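Local atomic coordinates of Non-reducing end beta-L-arabinofuranosidase (Bacteroides thetaiotaomicron, PDB entry 5MQO), a protein that probably hydrolyses glycosidic bonds in complex plant pectin, as a gut bacterial member of glycoside hydrolase family GH127. Residues His296-Asp309 with Glu381-Met395. Sequence-based numbering, arbitrary orientation.
Sequences HAVRANYLYAGVAD and ETCANIGNMLFNWRM
Asn301 reaches from one buried helix into the backbone of its neighbour, and its side chain is a worked example of how a close helix pair can be joined by a polar group. Asn301 CB rests 3.6 Å from Gly387 C, where the second helix carries no side chain. CG, set anti to its own carbonyl carbon (chi1 -74°), continues past Asn388 N toward Ala384. At the tip, Asn301 ND2 donates to Ala384 O over 2.8 Å; the acceptor lies in the amide plane, while Asn388 N approaches the same carbonyl from its opposite face, giving that oxygen two donors. Asn301 OD1 is hydrogen-bonded to Tyr367 OH.

The next residue, Tyr302, puts its ring as a knob into a hole formed by Cys383, Ile386, Gly387 and Leu390, with Gly387 CA 4.0 Å above one face of the Tyr302 ring, near its rim, and Tyr302 OH hydrogen-bonded to Asn461 ND2. Farther along, Tyr304 CB sits over the centre of the Phe391 ring at 3.6 Å, a CH-pi contact, and the edge of the Tyr304 ring is turned toward the face of Phe391. Past these aromatics, Arg394 NE meets Asp309 OD2 at 3.1 Å in a nearly straight hydrogen bond (N-H...O 173°) that forms part of a salt bridge, coming from above the carboxylate plane; Asp309 OD1 forms a second salt bridge with Arg253.

The axes of helices 297-309 and 382-395 run nearly parallel, 17° apart and 7.9 Å at closest approach, consistent with packing inside the helical (alpha/alpha) barrel of a GH127 catalytic domain.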
ATOM      1  N   HIS A 296      -0.738 -12.629  12.375  1.00 52.11           N
ATOM      2  CA  HIS A 296      -1.697 -12.094  11.409  1.00 52.62           C
ATOM      3  C   HIS A 296      -1.168 -10.766  10.799  1.00 51.57           C
ATOM      4  O   HIS A 296      -1.015  -9.784  11.519  1.00 50.79           O
ATOM      5  CB  HIS A 296      -3.031 -11.859  12.117  1.00 53.89           C
ATOM      6  CG  HIS A 296      -4.159 -11.513  11.200  1.00 56.95           C
ATOM      7  ND1 HIS A 296      -5.268 -12.313  11.057  1.00 61.60           N
ATOM      8  CD2 HIS A 296      -4.363 -10.451  10.397  1.00 58.97           C
ATOM      9  CE1 HIS A 296      -6.100 -11.768  10.191  1.00 62.73           C
ATOM     10  NE2 HIS A 296      -5.572 -10.633   9.777  1.00 62.77           N
ATOM     11  N   ALA A 297      -0.922 -10.736   9.483  1.00 49.07           N
ATOM     12  CA  ALA A 297      -0.107  -9.674   8.909  1.00 47.69           C
ATOM     13  C   ALA A 297      -0.782  -8.292   8.910  1.00 47.99           C
ATOM     14  O   ALA A 297      -0.131  -7.275   9.052  1.00 46.54           O
ATOM     15  CB  ALA A 297       0.401 -10.070   7.534  1.00 45.86           C
ATOM     16  N   VAL A 298      -2.098  -8.275   8.796  1.00 51.14           N
ATOM     17  CA  VAL A 298      -2.887  -7.041   8.859  1.00 51.93           C
ATOM     18  C   VAL A 298      -2.721  -6.427  10.259  1.00 52.74           C
ATOM     19  O   VAL A 298      -2.319  -5.270  10.394  1.00 50.44           O
ATOM     20  CB  VAL A 298      -4.414  -7.262   8.567  1.00 52.05           C
ATOM     21  CG1 VAL A 298      -5.130  -5.916   8.464  1.00 53.28           C
ATOM     22  CG2 VAL A 298      -4.659  -8.041   7.292  1.00 50.39           C
ATOM     23  N   ARG A 299      -3.020  -7.217  11.291  1.00 53.40           N
ATOM     24  CA  ARG A 299      -2.874  -6.777  12.670  1.00 53.56           C
ATOM     25  C   ARG A 299      -1.443  -6.300  12.928  1.00 50.41           C
ATOM     26  O   ARG A 299      -1.241  -5.236  13.499  1.00 50.18           O
ATOM     27  CB  ARG A 299      -3.280  -7.889  13.640  1.00 59.20           C
ATOM     28  CG  ARG A 299      -4.774  -8.266  13.626  1.00 63.71           C
ATOM     29  CD  ARG A 299      -5.209  -9.111  14.824  1.00 68.55           C
ATOM     30  NE  ARG A 299      -5.884 -10.369  14.458  1.00 78.37           N
ATOM     31  CZ  ARG A 299      -6.200 -11.375  15.312  1.00 87.87           C
ATOM     32  NH1 ARG A 299      -5.954 -11.316  16.634  1.00 89.73           N
ATOM     33  NH2 ARG A 299      -6.797 -12.466  14.842  1.00 88.38           N
ATOM     34  N   ALA A 300      -0.466  -7.070  12.457  1.00 47.42           N
ATOM     35  CA  ALA A 300       0.950  -6.735  12.578  1.00 45.57           C
ATOM     36  C   ALA A 300       1.285  -5.373  11.975  1.00 44.42           C
ATOM     37  O   ALA A 300       1.843  -4.478  12.609  1.00 42.01           O
ATOM     38  CB  ALA A 300       1.770  -7.791  11.869  1.00 45.69           C
ATOM     39  N   ASN A 301       0.967  -5.248  10.707  1.00 44.36           N
ATOM     40  CA  ASN A 301       1.407  -4.116   9.961  1.00 43.73           C
ATOM     41  C   ASN A 301       0.683  -2.858  10.439  1.00 46.05           C
ATOM     42  O   ASN A 301       1.338  -1.836  10.602  1.00 47.06           O
ATOM     43  CB  ASN A 301       1.222  -4.355   8.480  1.00 42.33           C
ATOM     44  CG  ASN A 301       2.241  -5.314   7.898  1.00 42.51           C
ATOM     45  OD1 ASN A 301       3.237  -5.675   8.530  1.00 42.21           O
ATOM     46  ND2 ASN A 301       2.004  -5.715   6.652  1.00 43.36           N
ATOM     47  N   TYR A 302      -0.628  -2.938  10.708  1.00 47.14           N
ATOM     48  CA  TYR A 302      -1.370  -1.790  11.270  1.00 49.49           C
ATOM     49  C   TYR A 302      -0.838  -1.378  12.645  1.00 48.12           C
ATOM     50  O   TYR A 302      -0.747  -0.192  12.923  1.00 45.76           O
ATOM     51  CB  TYR A 302      -2.900  -2.023  11.289  1.00 52.00           C
ATOM     52  CG  TYR A 302      -3.569  -1.759   9.951  1.00 54.30           C
ATOM     53  CD1 TYR A 302      -3.983  -0.493   9.605  1.00 59.10           C
ATOM     54  CD2 TYR A 302      -3.732  -2.753   9.021  1.00 56.03           C
ATOM     55  CE1 TYR A 302      -4.573  -0.225   8.371  1.00 61.12           C
ATOM     56  CE2 TYR A 302      -4.318  -2.503   7.795  1.00 59.97           C
ATOM     57  CZ  TYR A 302      -4.744  -1.236   7.470  1.00 62.06           C
ATOM     58  OH  TYR A 302      -5.329  -0.987   6.244  1.00 65.52           O
ATOM     59  N   LEU A 303      -0.456  -2.357  13.476  1.00 49.13           N
ATOM     60  CA  LEU A 303       0.265  -2.080  14.743  1.00 48.72           C
ATOM     61  C   LEU A 303       1.504  -1.293  14.466  1.00 49.02           C
ATOM     62  O   LEU A 303       1.686  -0.245  15.053  1.00 50.58           O
ATOM     63  CB  LEU A 303       0.682  -3.351  15.499  1.00 48.67           C
ATOM     64  CG  LEU A 303       1.704  -3.250  16.659  1.00 48.66           C
ATOM     65  CD1 LEU A 303       1.197  -2.407  17.799  1.00 48.93           C
ATOM     66  CD2 LEU A 303       2.052  -4.614  17.215  1.00 48.87           C
ATOM     67  N   TYR A 304       2.349  -1.798  13.568  1.00 48.98           N
ATOM     68  CA  TYR A 304       3.649  -1.157  13.322  1.00 50.23           C
ATOM     69  C   TYR A 304       3.478   0.307  12.850  1.00 48.78           C
ATOM     70  O   TYR A 304       4.192   1.211  13.312  1.00 45.81           O
ATOM     71  CB  TYR A 304       4.561  -1.979  12.366  1.00 49.17           C
ATOM     72  CG  TYR A 304       4.694  -3.430  12.717  1.00 47.84           C
ATOM     73  CD1 TYR A 304       4.697  -3.841  14.036  1.00 48.24           C
ATOM     74  CD2 TYR A 304       4.802  -4.405  11.718  1.00 48.61           C
ATOM     75  CE1 TYR A 304       4.796  -5.168  14.370  1.00 48.23           C
ATOM     76  CE2 TYR A 304       4.923  -5.748  12.051  1.00 48.77           C
ATOM     77  CZ  TYR A 304       4.914  -6.118  13.385  1.00 47.55           C
ATOM     78  OH  TYR A 304       5.019  -7.422  13.781  1.00 47.97           O
ATOM     79  N   ALA A 305       2.504   0.503  11.975  1.00 48.22           N
ATOM     80  CA  ALA A 305       2.109   1.815  11.517  1.00 50.25           C
ATOM     81  C   ALA A 305       1.731   2.734  12.661  1.00 51.84           C
ATOM     82  O   ALA A 305       2.241   3.857  12.762  1.00 51.65           O
ATOM     83  CB  ALA A 305       0.918   1.676  10.589  1.00 51.50           C
ATOM     84  N   GLY A 306       0.809   2.247  13.498  1.00 52.09           N
ATOM     85  CA  GLY A 306       0.291   2.982  14.648  1.00 50.80           C
ATOM     86  C   GLY A 306       1.398   3.380  15.594  1.00 50.99           C
ATOM     87  O   GLY A 306       1.403   4.499  16.095  1.00 54.50           O
ATOM     88  N   VAL A 307       2.347   2.478  15.826  1.00 47.99           N
ATOM     89  CA  VAL A 307       3.485   2.774  16.693  1.00 47.75           C
ATOM     90  C   VAL A 307       4.386   3.890  16.129  1.00 47.80           C
ATOM     91  O   VAL A 307       4.889   4.724  16.880  1.00 46.85           O
ATOM     92  CB  VAL A 307       4.280   1.483  17.000  1.00 48.23           C
ATOM     93  CG1 VAL A 307       5.624   1.764  17.674  1.00 48.82           C
ATOM     94  CG2 VAL A 307       3.443   0.578  17.899  1.00 48.78           C
ATOM     95  N   ALA A 308       4.572   3.900  14.810  1.00 47.56           N
ATOM     96  CA  ALA A 308       5.338   4.933  14.143  1.00 46.96           C
ATOM     97  C   ALA A 308       4.671   6.262  14.320  1.00 48.06           C
ATOM     98  O   ALA A 308       5.329   7.268  14.555  1.00 46.91           O
ATOM     99  CB  ALA A 308       5.485   4.626  12.681  1.00 46.68           C
ATOM    100  N   ASP A 309       3.349   6.248  14.228  1.00 50.85           N
ATOM    101  CA  ASP A 309       2.540   7.426  14.541  1.00 50.81           C
ATOM    102  C   ASP A 309       2.710   7.926  15.987  1.00 51.68           C
ATOM    103  O   ASP A 309       2.834   9.132  16.214  1.00 53.12           O
ATOM    104  CB  ASP A 309       1.063   7.172  14.195  1.00 50.14           C
ATOM    105  CG  ASP A 309       0.716   7.608  12.792  1.00 50.02           C
ATOM    106  OD1 ASP A 309       1.433   8.477  12.251  1.00 47.57           O
ATOM    107  OD2 ASP A 309      -0.289   7.106  12.243  1.00 51.61           O
ATOM    108  N   GLU A 381      -3.358 -11.171   1.913  1.00 52.92           N
ATOM    109  CA  GLU A 381      -4.570 -10.411   2.118  1.00 51.52           C
ATOM    110  C   GLU A 381      -4.335  -8.930   1.756  1.00 50.02           C
ATOM    111  O   GLU A 381      -3.377  -8.319   2.231  1.00 47.82           O
ATOM    112  CB  GLU A 381      -4.955 -10.595   3.583  1.00 51.99           C
ATOM    113  CG  GLU A 381      -5.981  -9.643   4.107  1.00 54.66           C
ATOM    114  CD  GLU A 381      -6.641 -10.166   5.347  1.00 55.86           C
ATOM    115  OE1 GLU A 381      -5.962 -10.885   6.156  1.00 54.15           O
ATOM    116  OE2 GLU A 381      -7.842  -9.830   5.478  1.00 58.12           O
ATOM    117  N   THR A 382      -5.193  -8.362   0.909  1.00 49.23           N
ATOM    118  CA  THR A 382      -4.940  -7.027   0.350  1.00 50.63           C
ATOM    119  C   THR A 382      -4.674  -5.951   1.414  1.00 53.10           C
ATOM    120  O   THR A 382      -3.841  -5.072   1.208  1.00 51.62           O
ATOM    121  CB  THR A 382      -6.074  -6.574  -0.588  1.00 48.96           C
ATOM    122  OG1 THR A 382      -6.326  -7.602  -1.560  1.00 49.14           O
ATOM    123  CG2 THR A 382      -5.716  -5.270  -1.298  1.00 46.77           C
ATOM    124  N   CYS A 383      -5.365  -6.062   2.545  1.00 56.91           N
ATOM    125  CA  CYS A 383      -5.269  -5.099   3.630  1.00 60.80           C
ATOM    126  C   CYS A 383      -3.936  -5.192   4.350  1.00 57.46           C
ATOM    127  O   CYS A 383      -3.492  -4.213   4.927  1.00 58.95           O
ATOM    128  CB  CYS A 383      -6.419  -5.286   4.637  1.00 68.27           C
ATOM    129  SG  CYS A 383      -8.070  -4.822   4.026  1.00 80.40           S
ATOM    130  N   ALA A 384      -3.316  -6.365   4.347  1.00 54.43           N
ATOM    131  CA  ALA A 384      -1.987  -6.544   4.961  1.00 51.74           C
ATOM    132  C   ALA A 384      -0.971  -5.768   4.148  1.00 49.04           C
ATOM    133  O   ALA A 384       0.003  -5.217   4.701  1.00 46.08           O
ATOM    134  CB  ALA A 384      -1.584  -8.026   5.009  1.00 49.68           C
ATOM    135  N   ASN A 385      -1.211  -5.741   2.836  1.00 46.98           N
ATOM    136  CA  ASN A 385      -0.302  -5.117   1.890  1.00 46.98           C
ATOM    137  C   ASN A 385      -0.476  -3.579   1.998  1.00 48.09           C
ATOM    138  O   ASN A 385       0.483  -2.838   1.985  1.00 48.32           O
ATOM    139  CB  ASN A 385      -0.577  -5.648   0.494  1.00 45.99           C
ATOM    140  CG  ASN A 385      -0.733  -7.176   0.453  1.00 46.16           C
ATOM    141  OD1 ASN A 385      -0.344  -7.878   1.382  1.00 47.26           O
ATOM    142  ND2 ASN A 385      -1.329  -7.691  -0.625  1.00 45.22           N
ATOM    143  N   ILE A 386      -1.714  -3.135   2.187  1.00 49.01           N
ATOM    144  CA  ILE A 386      -2.033  -1.738   2.506  1.00 48.63           C
ATOM    145  C   ILE A 386      -1.407  -1.356   3.838  1.00 49.17           C
ATOM    146  O   ILE A 386      -1.022  -0.214   4.038  1.00 49.13           O
ATOM    147  CB  ILE A 386      -3.572  -1.506   2.579  1.00 47.75           C
ATOM    148  CG1 ILE A 386      -4.195  -1.697   1.191  1.00 47.04           C
ATOM    149  CG2 ILE A 386      -3.923  -0.122   3.160  1.00 47.27           C
ATOM    150  CD1 ILE A 386      -5.707  -1.687   1.160  1.00 47.17           C
ATOM    151  N   GLY A 387      -1.368  -2.307   4.759  1.00 48.25           N
ATOM    152  CA  GLY A 387      -0.743  -2.089   6.048  1.00 47.89           C
ATOM    153  C   GLY A 387       0.740  -1.814   5.913  1.00 47.34           C
ATOM    154  O   GLY A 387       1.239  -0.841   6.460  1.00 47.04           O
ATOM    155  N   ASN A 388       1.438  -2.674   5.177  1.00 47.56           N
ATOM    156  CA  ASN A 388       2.861  -2.482   4.909  1.00 46.81           C
ATOM    157  C   ASN A 388       3.097  -1.120   4.213  1.00 47.60           C
ATOM    158  O   ASN A 388       4.090  -0.447   4.491  1.00 49.32           O
ATOM    159  CB  ASN A 388       3.384  -3.614   4.042  1.00 44.59           C
ATOM    160  CG  ASN A 388       4.904  -3.683   3.997  1.00 45.11           C
ATOM    161  OD1 ASN A 388       5.615  -3.391   4.974  1.00 45.83           O
ATOM    162  ND2 ASN A 388       5.417  -4.125   2.859  1.00 45.62           N
ATOM    163  N   MET A 389       2.181  -0.721   3.334  1.00 46.88           N
ATOM    164  CA  MET A 389       2.277   0.553   2.637  1.00 48.75           C
ATOM    165  C   MET A 389       2.191   1.755   3.603  1.00 48.99           C
ATOM    166  O   MET A 389       3.026   2.643   3.566  1.00 47.98           O
ATOM    167  CB  MET A 389       1.159   0.644   1.610  1.00 50.51           C
ATOM    168  CG  MET A 389       1.163   1.938   0.824  1.00 52.81           C
ATOM    169  SD  MET A 389      -0.255   2.121  -0.251  1.00 53.79           S
ATOM    170  CE  MET A 389      -0.202   3.880  -0.479  1.00 55.54           C
ATOM    171  N   LEU A 390       1.164   1.750   4.449  1.00 50.14           N
ATOM    172  CA  LEU A 390       0.943   2.771   5.457  1.00 50.46           C
ATOM    173  C   LEU A 390       2.018   2.757   6.570  1.00 49.78           C
ATOM    174  O   LEU A 390       2.383   3.805   7.068  1.00 47.48           O
ATOM    175  CB  LEU A 390      -0.430   2.602   6.072  1.00 51.67           C
ATOM    176  CG  LEU A 390      -1.705   2.723   5.235  1.00 53.66           C
ATOM    177  CD1 LEU A 390      -2.904   2.234   6.062  1.00 55.40           C
ATOM    178  CD2 LEU A 390      -1.968   4.133   4.759  1.00 54.85           C
ATOM    179  N   PHE A 391       2.520   1.583   6.959  1.00 49.66           N
ATOM    180  CA  PHE A 391       3.709   1.508   7.834  1.00 48.87           C
ATOM    181  C   PHE A 391       4.860   2.275   7.171  1.00 49.06           C
ATOM    182  O   PHE A 391       5.441   3.186   7.767  1.00 49.48           O
ATOM    183  CB  PHE A 391       4.090   0.043   8.135  1.00 48.41           C
ATOM    184  CG  PHE A 391       5.359  -0.147   8.968  1.00 48.42           C
ATOM    185  CD1 PHE A 391       5.715   0.722  10.008  1.00 48.47           C
ATOM    186  CD2 PHE A 391       6.175  -1.253   8.745  1.00 48.67           C
ATOM    187  CE1 PHE A 391       6.869   0.518  10.773  1.00 47.57           C
ATOM    188  CE2 PHE A 391       7.337  -1.459   9.512  1.00 49.53           C
ATOM    189  CZ  PHE A 391       7.688  -0.558  10.520  1.00 48.88           C
ATOM    190  N   ASN A 392       5.131   1.968   5.910  1.00 47.97           N
ATOM    191  CA  ASN A 392       6.291   2.561   5.268  1.00 48.92           C
ATOM    192  C   ASN A 392       6.139   4.071   5.054  1.00 48.27           C
ATOM    193  O   ASN A 392       7.124   4.816   5.025  1.00 46.69           O
ATOM    194  CB  ASN A 392       6.606   1.856   3.955  1.00 48.10           C
ATOM    195  CG  ASN A 392       7.431   0.628   4.164  1.00 48.70           C
ATOM    196  OD1 ASN A 392       8.653   0.662   4.085  1.00 48.44           O
ATOM    197  ND2 ASN A 392       6.769  -0.466   4.473  1.00 50.44           N
ATOM    198  N   TRP A 393       4.899   4.506   4.892  1.00 48.07           N
ATOM    199  CA  TRP A 393       4.640   5.900   4.708  1.00 48.02           C
ATOM    200  C   TRP A 393       4.952   6.667   5.989  1.00 47.64           C
ATOM    201  O   TRP A 393       5.564   7.699   5.913  1.00 47.69           O
ATOM    202  CB  TRP A 393       3.221   6.142   4.243  1.00 47.27           C
ATOM    203  CG  TRP A 393       2.980   7.581   3.981  1.00 47.81           C
ATOM    204  CD1 TRP A 393       2.361   8.471   4.815  1.00 48.23           C
ATOM    205  CD2 TRP A 393       3.396   8.323   2.837  1.00 47.84           C
ATOM    206  NE1 TRP A 393       2.345   9.714   4.244  1.00 50.42           N
ATOM    207  CE2 TRP A 393       2.969   9.648   3.022  1.00 48.18           C
ATOM    208  CE3 TRP A 393       4.076   7.993   1.661  1.00 49.92           C
ATOM    209  CZ2 TRP A 393       3.202  10.639   2.089  1.00 47.38           C
ATOM    210  CZ3 TRP A 393       4.299   8.987   0.714  1.00 48.45           C
ATOM    211  CH2 TRP A 393       3.871  10.296   0.948  1.00 48.71           C
ATOM    212  N   ARG A 394       4.554   6.147   7.148  1.00 48.90           N
ATOM    213  CA  ARG A 394       4.875   6.769   8.434  1.00 49.57           C
ATOM    214  C   ARG A 394       6.383   6.780   8.671  1.00 50.41           C
ATOM    215  O   ARG A 394       6.959   7.800   9.087  1.00 50.31           O
ATOM    216  CB  ARG A 394       4.199   6.046   9.576  1.00 50.88           C
ATOM    217  CG  ARG A 394       2.810   6.546   9.929  1.00 52.88           C
ATOM    218  CD  ARG A 394       1.816   6.261   8.848  1.00 54.19           C
ATOM    219  NE  ARG A 394       0.466   6.591   9.254  1.00 55.05           N
ATOM    220  CZ  ARG A 394      -0.544   6.745   8.406  1.00 55.93           C
ATOM    221  NH1 ARG A 394      -0.393   6.573   7.092  1.00 56.31           N
ATOM    222  NH2 ARG A 394      -1.736   7.062   8.886  1.00 58.07           N
ATOM    223  N   MET A 395       7.032   5.663   8.360  1.00 50.17           N
ATOM    224  CA  MET A 395       8.492   5.600   8.486  1.00 50.33           C
ATOM    225  C   MET A 395       9.206   6.630   7.583  1.00 49.45           C
ATOM    226  O   MET A 395      10.179   7.260   8.006  1.00 48.91           O
ATOM    227  CB  MET A 395       9.000   4.184   8.226  1.00 49.05           C
ATOM    228  CG  MET A 395       8.485   3.168   9.242  1.00 48.97           C
ATOM    229  SD  MET A 395       9.116   3.335  10.920  1.00 47.72           S
ATOM    230  CE  MET A 395      10.817   2.857  10.664  1.00 48.77           C
TER